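Local coordinates for putative 3-hydroxybutyryl-CoA dehydratase (Rhodopseudomonas palustris, PDB 3HIN), which probably acts as a lyase of the enoyl-CoA hydratase/isomerase family, interconverting 3-hydroxyacyl-CoA and enoyl-CoA thioesters by loss or gain of water, at residues 18-21 against 26-29; 61-66 against 199-204; 111-116 against 123-128; 98-103 against 155-160; 141-144 against 149-152. All coordinates share one frame; numbering follows the deposited sequence.

Contact 1: 18-21 against 26-29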
# COMPACT_ATOMS: atom_id res chain seq x y z
N LEU A 18 15.33 30.51 -5.52
CA LEU A 18 15.00 30.44 -4.07
C LEU A 18 15.65 31.67 -3.48
O LEU A 18 16.64 32.09 -4.02
CB LEU A 18 15.61 29.20 -3.38
CG LEU A 18 14.99 27.84 -3.73
CD1 LEU A 18 15.67 26.75 -2.91
CD2 LEU A 18 13.44 27.79 -3.55
N VAL A 19 15.07 32.25 -2.44
CA VAL A 19 15.74 33.27 -1.69
C VAL A 19 15.82 32.83 -0.25
O VAL A 19 14.79 32.79 0.45
CB VAL A 19 14.98 34.60 -1.76
CG1 VAL A 19 15.50 35.56 -0.60
CG2 VAL A 19 15.08 35.22 -3.20
N VAL A 20 17.03 32.56 0.19
CA VAL A 20 17.33 31.90 1.45
C VAL A 20 18.00 32.87 2.43
O VAL A 20 19.07 33.44 2.15
CB VAL A 20 18.32 30.75 1.22
CG1 VAL A 20 18.62 30.03 2.51
CG2 VAL A 20 17.82 29.78 0.14
N ASP A 21 17.40 33.06 3.59
CA ASP A 21 18.06 33.90 4.61
C ASP A 21 18.01 33.15 5.92
O ASP A 21 17.37 32.12 6.03
CB ASP A 21 17.37 35.26 4.76
CG ASP A 21 18.31 36.35 5.25
OD1 ASP A 21 19.54 36.13 5.45
OD2 ASP A 21 17.79 37.46 5.46
N VAL A 26 16.03 30.88 12.59
CA VAL A 26 15.09 30.47 11.56
C VAL A 26 15.67 30.63 10.15
O VAL A 26 16.00 31.75 9.69
CB VAL A 26 13.77 31.28 11.63
CG1 VAL A 26 12.71 30.69 10.64
CG2 VAL A 26 13.24 31.23 13.07
N LEU A 27 15.80 29.49 9.48
CA LEU A 27 16.19 29.45 8.07
C LEU A 27 14.96 29.77 7.25
O LEU A 27 13.96 29.04 7.28
CB LEU A 27 16.71 28.08 7.73
CG LEU A 27 17.25 27.86 6.30
CD1 LEU A 27 18.60 28.57 6.12
CD2 LEU A 27 17.33 26.39 5.97
N THR A 28 14.98 30.89 6.54
CA THR A 28 13.85 31.20 5.73
C THR A 28 14.11 30.91 4.28
O THR A 28 15.18 31.27 3.77
CB THR A 28 13.36 32.66 5.92
OG1 THR A 28 14.29 33.57 5.33
CG2 THR A 28 13.15 32.91 7.44
N ILE A 29 13.11 30.32 3.62
CA ILE A 29 13.26 29.82 2.27
C ILE A 29 12.16 30.33 1.35
O ILE A 29 11.03 29.82 1.36
CB ILE A 29 13.20 28.29 2.24
CG1 ILE A 29 14.35 27.67 3.01
CG2 ILE A 29 13.28 27.82 0.78
CD1 ILE A 29 14.28 26.08 3.10
O HOH W 1 13.82 33.73 2.62
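The carbonyl oxygen of Asp21 gathers donors from two neighbouring residues of the facing strand. Thr28 N gives it a short hydrogen bond, 2.7 Å from Asp21 O. A C-H donor adds to this, with Leu27 CA 3.6 Å from the same Asp21 O. The return bond, Asp21 N to Thr28 O at 2.9 Å, completes an antiparallel hydrogen-bonded pair. Thr28 OG1 sits between its backbone N and carbonyl carbon (chi1 71°), a torsion that brings the hydroxyl alongside Asp21 CB at 3.6 Å. The same hydroxyl is 2.8 Å from a water (water 1), which in turn donates to Val19 O, so hydroxyl and water add a second link beside the backbone ladder, which continues through Val19 and Gly30.

On the other face, Val20 and Ile29 form the next, non-hydrogen-bonded pair. Val20 CG1 leans obliquely onto Leu27 CD1 at 3.9 Å, while Leu18 CD2 meets Ile29 CG2 more loosely at 4.3 Å. Cys51 of helix 42-51 touches both Val20 and Ile29, and Leu202 of helix 197-208 touches Thr28 from the opposite face. Ladder, apolar face and hydroxyl-water bridge together illustrate a beta hairpin, here the one whose first strand, 18-23, forms an edge of the main mixed sheet of the crotonase fold.

Contact 2: 61-66 against 199-204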
# COMPACT_ATOMS: atom_id res chain seq x y z
N ALA A 61 14.36 26.23 13.24
CA ALA A 61 13.14 26.21 12.48
C ALA A 61 13.39 26.66 11.06
O ALA A 61 14.39 27.35 10.77
CB ALA A 61 12.07 27.09 13.14
N VAL A 62 12.47 26.25 10.19
CA VAL A 62 12.46 26.57 8.78
C VAL A 62 11.10 27.15 8.45
O VAL A 62 10.09 26.51 8.72
CB VAL A 62 12.65 25.33 7.85
CG1 VAL A 62 12.73 25.81 6.43
CG2 VAL A 62 13.88 24.59 8.17
N VAL A 63 11.08 28.35 7.86
CA VAL A 63 9.85 28.91 7.25
C VAL A 63 10.00 28.88 5.74
O VAL A 63 10.96 29.45 5.20
CB VAL A 63 9.63 30.36 7.70
CG1 VAL A 63 8.54 31.04 6.86
CG2 VAL A 63 9.22 30.35 9.20
N ILE A 64 9.08 28.20 5.05
CA ILE A 64 9.03 28.26 3.61
C ILE A 64 7.90 29.18 3.16
O ILE A 64 6.78 29.10 3.65
CB ILE A 64 8.75 26.93 3.03
CG1 ILE A 64 9.80 25.94 3.44
CG2 ILE A 64 8.66 27.04 1.44
CD1 ILE A 64 9.41 24.53 3.02
N HIS A 65 8.20 30.08 2.24
CA HIS A 65 7.25 31.15 1.95
C HIS A 65 7.38 31.55 0.50
O HIS A 65 8.28 31.13 -0.14
CB HIS A 65 7.52 32.33 2.88
CG HIS A 65 8.85 32.99 2.68
ND1 HIS A 65 8.98 34.27 2.18
CD2 HIS A 65 10.09 32.57 3.00
CE1 HIS A 65 10.27 34.59 2.12
NE2 HIS A 65 10.96 33.58 2.64
N GLY A 66 6.42 32.30 -0.03
CA GLY A 66 6.49 32.68 -1.46
C GLY A 66 6.83 34.15 -1.67
O GLY A 66 6.40 35.05 -0.90
N ASP A 199 4.98 36.89 8.51
CA ASP A 199 5.18 37.46 9.84
C ASP A 199 4.74 36.44 10.87
O ASP A 199 5.49 36.12 11.78
CB ASP A 199 4.39 38.76 9.94
CG ASP A 199 5.14 39.97 9.30
OD1 ASP A 199 6.36 39.88 9.02
OD2 ASP A 199 4.50 41.04 9.13
N LYS A 200 3.54 35.90 10.72
CA LYS A 200 3.06 34.89 11.68
C LYS A 200 4.01 33.66 11.68
O LYS A 200 4.42 33.16 12.75
CB LYS A 200 1.61 34.46 11.40
CG LYS A 200 1.12 33.38 12.38
CD LYS A 200 1.01 33.99 13.83
CE LYS A 200 0.17 33.13 14.76
NZ LYS A 200 0.10 33.68 16.15
N ALA A 201 4.39 33.21 10.50
CA ALA A 201 5.16 31.98 10.39
C ALA A 201 6.46 32.20 11.08
O ALA A 201 6.98 31.28 11.72
CB ALA A 201 5.39 31.59 8.92
N LEU A 202 6.99 33.42 10.95
CA LEU A 202 8.25 33.71 11.59
C LEU A 202 8.11 33.81 13.11
O LEU A 202 8.98 33.37 13.86
CB LEU A 202 8.88 34.95 10.99
CG LEU A 202 10.36 35.20 11.37
CD1 LEU A 202 11.33 34.11 10.92
CD2 LEU A 202 10.91 36.60 10.87
N GLU A 203 7.03 34.36 13.63
CA GLU A 203 6.90 34.26 15.08
C GLU A 203 6.71 32.80 15.58
O GLU A 203 7.22 32.45 16.64
CB GLU A 203 5.85 35.21 15.64
CG GLU A 203 4.47 34.71 15.40
CD GLU A 203 3.50 34.98 16.55
OE1 GLU A 203 3.30 36.19 16.86
OE2 GLU A 203 2.90 33.97 17.07
N LEU A 204 6.00 31.96 14.82
CA LEU A 204 5.95 30.54 15.15
C LEU A 204 7.32 29.91 15.10
O LEU A 204 7.64 29.12 15.96
CB LEU A 204 5.00 29.77 14.25
CG LEU A 204 3.54 30.21 14.39
CD1 LEU A 204 2.68 29.45 13.42
CD2 LEU A 204 3.02 29.91 15.75
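Val63 turns its side chain from the strand toward Ala201 on the helix, and the path from its CB splits into two methyls with different tasks. CG1 is anti to the backbone N (chi1 168°) and meets the methyl of the alanine, Val63 CG1 to Ala201 CB being 3.8 Å. CG2, anti to the carbonyl carbon instead, reaches the helix backbone: Val63 CG2 lies 3.5 Å from Ala201 O and 4.2 Å from Leu202 N. The forked valine thus spans the alanine, CG1 meeting its methyl, CG2 touching both methyl and peptide group. No hydrogen bond crosses between the segments, so the joint rests on van der Waals packing of the valine methyls against methyl and backbone, and the small alanine lets the backbones approach to 6.4 Å between Val63 CA and Ala201 CA.

Glu203 points away from the strand, and its OE2 takes part in a salt bridge with Lys200 NZ at 3.0 Å, the ammonium approaching from above the carboxylate plane. Around the valine, Val26 of strand 26-31 touches both Val63 and Leu202. Ala201 also rests on Ile110 and Ala112 of strand 109-113, and Leu204 reaches strands 130-134 and 190-192, which places helix 197-208 across one face of the main sheet.

Contact 3: 111-116 against 123-128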
# COMPACT_ATOMS: atom_id res chain seq x y z
N ALA A 111 5.02 26.51 6.76
CA ALA A 111 4.77 27.09 5.43
C ALA A 111 3.83 28.31 5.56
O ALA A 111 2.76 28.20 6.18
CB ALA A 111 4.15 26.03 4.51
N ALA A 112 4.24 29.45 5.01
CA ALA A 112 3.44 30.64 5.03
C ALA A 112 2.67 30.66 3.74
O ALA A 112 3.29 30.72 2.67
CB ALA A 112 4.39 31.90 5.19
N LEU A 113 1.34 30.51 3.80
CA LEU A 113 0.54 30.38 2.58
C LEU A 113 -0.20 31.67 2.17
O LEU A 113 -0.76 32.36 2.99
CB LEU A 113 -0.42 29.20 2.70
CG LEU A 113 0.20 27.90 3.23
CD1 LEU A 113 -0.91 26.87 3.32
CD2 LEU A 113 1.31 27.40 2.33
N LYS A 114 -0.14 32.03 0.90
CA LYS A 114 -0.95 33.16 0.39
C LYS A 114 -1.26 32.83 -1.06
O LYS A 114 -0.58 32.00 -1.61
CB LYS A 114 -0.14 34.47 0.43
CG LYS A 114 1.14 34.48 -0.44
CD LYS A 114 1.98 35.72 -0.08
CE LYS A 114 3.38 35.56 -0.65
NZ LYS A 114 4.32 36.72 -0.32
N GLY A 115 -2.27 33.49 -1.65
CA GLY A 115 -2.55 33.37 -3.08
C GLY A 115 -2.62 31.89 -3.45
O GLY A 115 -3.09 31.09 -2.69
N ALA A 116 -2.11 31.54 -4.60
CA ALA A 116 -2.25 30.17 -5.10
C ALA A 116 -1.47 29.12 -4.28
O ALA A 116 -0.29 29.31 -3.95
CB ALA A 116 -1.91 30.14 -6.63
N GLU A 123 0.97 20.10 -2.32
CA GLU A 123 1.71 18.92 -1.88
C GLU A 123 2.94 19.35 -1.06
O GLU A 123 3.20 18.81 0.03
CB GLU A 123 2.10 18.05 -3.07
CG GLU A 123 0.85 17.43 -3.73
CD GLU A 123 1.17 16.53 -4.94
OE1 GLU A 123 1.52 17.10 -5.98
OE2 GLU A 123 1.09 15.28 -4.87
N LEU A 124 3.60 20.40 -1.54
CA LEU A 124 4.69 21.04 -0.81
C LEU A 124 4.21 21.52 0.57
O LEU A 124 4.81 21.23 1.59
CB LEU A 124 5.12 22.26 -1.61
CG LEU A 124 6.24 23.07 -1.00
CD1 LEU A 124 7.23 22.02 -0.61
CD2 LEU A 124 6.88 23.94 -2.12
N ALA A 125 3.11 22.27 0.57
CA ALA A 125 2.52 22.73 1.78
C ALA A 125 2.18 21.59 2.69
O ALA A 125 2.32 21.72 3.91
CB ALA A 125 1.25 23.55 1.51
N CYS A 126 1.71 20.49 2.12
CA CYS A 126 1.34 19.32 2.96
C CYS A 126 2.50 18.69 3.70
O CYS A 126 2.30 18.07 4.77
CB CYS A 126 0.59 18.25 2.16
SG CYS A 126 -1.09 18.90 1.87
N ALA A 127 3.70 18.78 3.10
CA ALA A 127 4.86 18.16 3.68
C ALA A 127 5.29 18.90 4.92
O ALA A 127 5.89 18.29 5.82
CB ALA A 127 6.02 18.05 2.66
N ALA A 128 4.95 20.21 4.98
CA ALA A 128 5.31 21.06 6.12
C ALA A 128 4.57 20.57 7.35
O ALA A 128 3.54 19.90 7.22
CB ALA A 128 4.93 22.46 5.86
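Two methyl contacts join strand and helix. Ala111 CB meets Ala128 CB at 3.9 Å, and Leu113 CD2 reaches Ala125 CB at the same separation, 3.9 Å. Leucine and alanine differ in what they bring to the interface: Leu113 has its CG anti to the carbonyl carbon (chi1 -47°) and sends one methyl out to the helix, whereas the alanines meet by CB alone, with Ala111 CA and Ala128 CA only 6.1 Å apart. All four residues are buried, and the interaction is wholly apolar.

The segments belong to a beta-alpha-beta unit of the crotonase fold. Strand 109-113 leads by way of the short strand 116-118 to helix 120-127, and the chain then returns to strand 130-134, the parallel neighbour of the first. Backbone bonds from Ala111 and Leu113 to that neighbour fix the strand side. At the end of the helix, Ala128 N donates to Ala125 O at 3.2 Å, so the two contact alanines are also linked through the backbone, and Arg131 NH2 donates to the carbonyl oxygens of both. Further out, Phe71 and Tyr139 also touch Leu113. Leu124, on the same helix, packs on Phe99 and Ile102 of helix 85-103, while Glu123 OE2 accepts hydrogen bonds from Gly152 N and Gly154 N.

Contact 4: 98-103 against 155-160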
# COMPACT_ATOMS: atom_id res chain seq x y z
N VAL A 98 12.65 14.94 -2.24
CA VAL A 98 12.73 16.33 -1.81
C VAL A 98 11.76 16.54 -0.61
O VAL A 98 12.14 17.07 0.39
CB VAL A 98 12.32 17.32 -2.91
CG1 VAL A 98 12.29 18.74 -2.31
CG2 VAL A 98 13.23 17.23 -4.19
N PHE A 99 10.51 16.11 -0.73
CA PHE A 99 9.54 16.35 0.36
C PHE A 99 9.85 15.57 1.62
O PHE A 99 9.42 15.96 2.72
CB PHE A 99 8.12 16.06 -0.14
CG PHE A 99 7.63 17.05 -1.17
CD1 PHE A 99 8.19 18.33 -1.22
CD2 PHE A 99 6.60 16.70 -2.07
CE1 PHE A 99 7.73 19.30 -2.18
CE2 PHE A 99 6.13 17.63 -3.02
CZ PHE A 99 6.68 18.94 -3.05
N ASP A 100 10.56 14.44 1.50
CA ASP A 100 10.96 13.72 2.71
C ASP A 100 11.84 14.65 3.56
O ASP A 100 11.82 14.57 4.78
CB ASP A 100 11.77 12.46 2.38
CG ASP A 100 10.91 11.25 2.06
OD1 ASP A 100 11.47 10.37 1.39
OD2 ASP A 100 9.68 11.14 2.40
N LYS A 101 12.65 15.51 2.92
CA LYS A 101 13.52 16.39 3.74
C LYS A 101 12.70 17.47 4.45
O LYS A 101 13.18 18.08 5.36
CB LYS A 101 14.53 17.10 2.83
CG LYS A 101 15.35 16.14 1.99
CD LYS A 101 16.23 15.30 2.84
CE LYS A 101 17.60 15.12 2.14
NZ LYS A 101 18.61 14.61 3.15
N ILE A 102 11.47 17.72 4.01
CA ILE A 102 10.58 18.57 4.76
C ILE A 102 9.92 17.79 5.90
O ILE A 102 10.04 18.12 7.08
CB ILE A 102 9.47 19.09 3.86
CG1 ILE A 102 10.10 19.74 2.60
CG2 ILE A 102 8.59 20.10 4.62
CD1 ILE A 102 9.07 20.64 1.79
N GLN A 103 9.17 16.75 5.54
CA GLN A 103 8.48 15.92 6.52
C GLN A 103 9.39 15.47 7.66
O GLN A 103 9.02 15.57 8.83
CB GLN A 103 7.92 14.61 5.85
CG GLN A 103 7.03 13.77 6.87
CD GLN A 103 6.22 12.66 6.16
OE1 GLN A 103 6.21 12.57 4.94
NE2 GLN A 103 5.53 11.81 6.94
N SER A 155 -1.52 12.31 -2.19
CA SER A 155 -2.58 11.33 -1.84
C SER A 155 -2.28 10.72 -0.49
O SER A 155 -3.09 10.02 0.05
CB SER A 155 -2.68 10.21 -2.87
OG SER A 155 -1.38 9.73 -3.15
N VAL A 156 -1.10 10.97 0.04
CA VAL A 156 -0.69 10.41 1.39
C VAL A 156 -0.86 11.48 2.45
O VAL A 156 -1.42 11.24 3.50
CB VAL A 156 0.77 9.91 1.38
CG1 VAL A 156 1.33 9.66 2.82
CG2 VAL A 156 0.84 8.68 0.50
N ARG A 157 -0.36 12.68 2.20
CA ARG A 157 -0.33 13.71 3.24
C ARG A 157 -1.64 14.41 3.35
O ARG A 157 -2.09 14.73 4.45
CB ARG A 157 0.75 14.74 2.95
CG ARG A 157 2.12 14.09 2.98
CD ARG A 157 3.21 15.23 3.03
NE ARG A 157 4.51 14.55 3.09
CZ ARG A 157 5.22 14.18 2.02
NH1 ARG A 157 4.83 14.50 0.75
NH2 ARG A 157 6.36 13.54 2.22
N LEU A 158 -2.28 14.68 2.23
CA LEU A 158 -3.48 15.52 2.31
C LEU A 158 -4.68 14.82 3.01
O LEU A 158 -5.33 15.41 3.88
CB LEU A 158 -3.89 16.02 0.95
CG LEU A 158 -5.10 16.99 0.98
CD1 LEU A 158 -4.84 18.25 1.78
CD2 LEU A 158 -5.51 17.49 -0.47
N PRO A 159 -4.99 13.56 2.64
CA PRO A 159 -6.11 12.98 3.34
C PRO A 159 -5.88 12.98 4.83
O PRO A 159 -6.83 12.95 5.56
CB PRO A 159 -6.12 11.50 2.87
CG PRO A 159 -5.47 11.50 1.58
CD PRO A 159 -4.38 12.63 1.67
N ARG A 160 -4.63 12.96 5.29
CA ARG A 160 -4.42 12.97 6.77
C ARG A 160 -4.81 14.34 7.33
O ARG A 160 -5.11 14.44 8.49
CB ARG A 160 -2.99 12.66 7.18
CG ARG A 160 -2.61 11.18 6.94
CD ARG A 160 -1.04 11.01 6.87
NE ARG A 160 -0.68 9.62 7.09
CZ ARG A 160 -0.90 8.61 6.26
NH1 ARG A 160 -0.55 7.34 6.59
NH2 ARG A 160 -1.38 8.85 5.07
O HOH W 2 8.10 12.16 0.50
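Arg157 and Gln103 meet with their flat groups nearly perpendicular: the amide and guanidinium planes stand 83° apart, and Gln103 OE1 comes to the guanidinium edge. The shorter, straighter bond runs from Arg157 NH2 to Gln103 OE1 at 2.9 Å and lies in the carbonyl plane of the amide. Arg157 NE adds a weak second bond to Gln103 OE1 at 3.2 Å, so one oxygen is held by two donors of the same group, which probably limits how far the amide can turn. Gln103 has CG anti to its backbone N and then runs extended, while the arginine is straight from CG to NE; two long side chains thus bridge helix axes 13.4 Å apart.

Phe99 comes to the guanidinium with its ring turned 88° from that plane, and it is Phe99 CB that comes nearest, 3.7 Å from Arg157 NH1. Asp100 stands further off, its carboxylate turned 79° from the guanidinium. A water (water 2) links the charges, donating to Asp100 OD2 at 2.7 Å and accepting from Arg157 NH2 at 2.8 Å, while Asp100 OD1 forms a salt bridge with Arg97. A leucine at Arg157 would remove both donors to Gln103 OE1 and would probably leave the amide free to turn and the water without one of its partners.

Helix 120-127 lies against both helices: its Cys126 and Ala127 touch Arg157 of helix 154-162, and Ala127 also touches Ile102 of helix 85-103.

Contact 5: 141-144 against 149-152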
# COMPACT_ATOMS: atom_id res chain seq x y z
N LEU A 141 -6.65 21.12 -6.47
CA LEU A 141 -5.93 20.11 -7.20
C LEU A 141 -6.48 20.02 -8.62
O LEU A 141 -7.30 19.16 -8.92
CB LEU A 141 -6.08 18.77 -6.52
CG LEU A 141 -5.45 18.76 -5.15
CD1 LEU A 141 -6.08 17.56 -4.42
CD2 LEU A 141 -3.94 18.68 -5.17
N PRO A 142 -6.02 20.92 -9.51
CA PRO A 142 -6.58 21.03 -10.88
C PRO A 142 -6.12 19.92 -11.82
O PRO A 142 -6.56 19.86 -12.96
CB PRO A 142 -5.99 22.35 -11.36
CG PRO A 142 -4.59 22.25 -10.81
CD PRO A 142 -4.94 21.91 -9.33
N GLU A 143 -5.27 19.04 -11.35
CA GLU A 143 -4.61 18.02 -12.19
C GLU A 143 -5.56 17.07 -12.90
O GLU A 143 -5.31 16.68 -14.08
CB GLU A 143 -3.58 17.16 -11.40
CG GLU A 143 -3.73 17.15 -9.88
CD GLU A 143 -2.89 18.23 -9.23
OE1 GLU A 143 -3.31 19.40 -9.28
OE2 GLU A 143 -1.77 17.94 -8.75
N GLY A 144 -6.58 16.64 -12.15
CA GLY A 144 -7.61 15.75 -12.66
C GLY A 144 -8.26 16.24 -13.93
O GLY A 144 -8.65 15.45 -14.78
N PHE A 149 -3.24 12.13 -12.03
CA PHE A 149 -3.25 11.96 -10.55
C PHE A 149 -2.10 12.79 -9.95
O PHE A 149 -1.31 13.35 -10.70
CB PHE A 149 -3.06 10.46 -10.26
CG PHE A 149 -3.44 10.03 -8.88
CD1 PHE A 149 -4.74 10.18 -8.40
CD2 PHE A 149 -2.53 9.40 -8.07
CE1 PHE A 149 -5.12 9.75 -7.08
CE2 PHE A 149 -2.89 8.92 -6.78
CZ PHE A 149 -4.19 9.13 -6.29
N VAL A 150 -2.03 12.92 -8.64
CA VAL A 150 -0.93 13.64 -7.93
C VAL A 150 0.29 12.71 -7.87
O VAL A 150 0.12 11.49 -7.79
CB VAL A 150 -1.34 14.02 -6.49
CG1 VAL A 150 -2.33 15.14 -6.46
CG2 VAL A 150 -1.95 12.81 -5.71
N GLY A 151 1.50 13.27 -7.91
CA GLY A 151 2.73 12.48 -7.85
C GLY A 151 3.72 13.01 -6.87
O GLY A 151 4.90 12.64 -6.94
N GLY A 152 3.25 13.88 -5.96
CA GLY A 152 4.11 14.61 -5.06
C GLY A 152 3.78 14.35 -3.59
O GLY A 152 4.06 15.21 -2.70
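Val150 and Glu143 meet within the long loop that, in this crotonase fold, connects strand 138-140 to helix 154-162. The closer part of the contact centres on a single methyl. Val150 CG1, anti to its own carbonyl carbon (chi1 -73°), is directed between two residues of the other segment and lies 4.1 Å from Leu141 CD2, which crosses it obliquely. Glu143 reaches the same methyl because its chain bends at chi2 (-92°), bringing OE2 obliquely up to it. Leu141 is buried among Leu122, Leu158, Met167 and Met171, residues of three helices, which makes this end of the loop part of the interior. Glu123 of helix 120-127 also touches Val150.

The Phe149 end is looser. Its CB points away from the facing segment and the residue lies on the exposed side, so what nears Glu143 is backbone alone, with Phe149 O 4.5 Å from Glu143 CB. The ring turns instead to its own neighbour: Val150 CG2 lies 4.1 Å above the plane of one face of the Phe149 ring, offset toward the rim. Met171 and Ser155 also touch this phenylalanine. No hydrogen bond crosses between the two segments, and their shortest side-chain approach sets a carboxylate oxygen beside a methyl, Glu143 OE2 to Val150 CG1, at 3.7 Å.

In the fold
Three of the five contacts share the main sheet. Contact 1 pairs two of its strands at one edge, and contacts 2 and 3 each lay a helix on neighbouring strands, 61-66 and 109-113. Chemistry follows place: contact 1 relies on a backbone ladder with a water at its margin, whereas contacts 2 and 3, buried against the sheet, have no hydrogen bond across them and rest on methyl packing and small alanines. Contacts 4 and 5 lie off the sheet and are partly buried. Contact 4 depends on long polar side chains and solvent, contact 5 on one methyl in a loop. These two adjoin: Phe99 and Arg157 of contact 4 both approach the Gly152 carbonyl of contact 5.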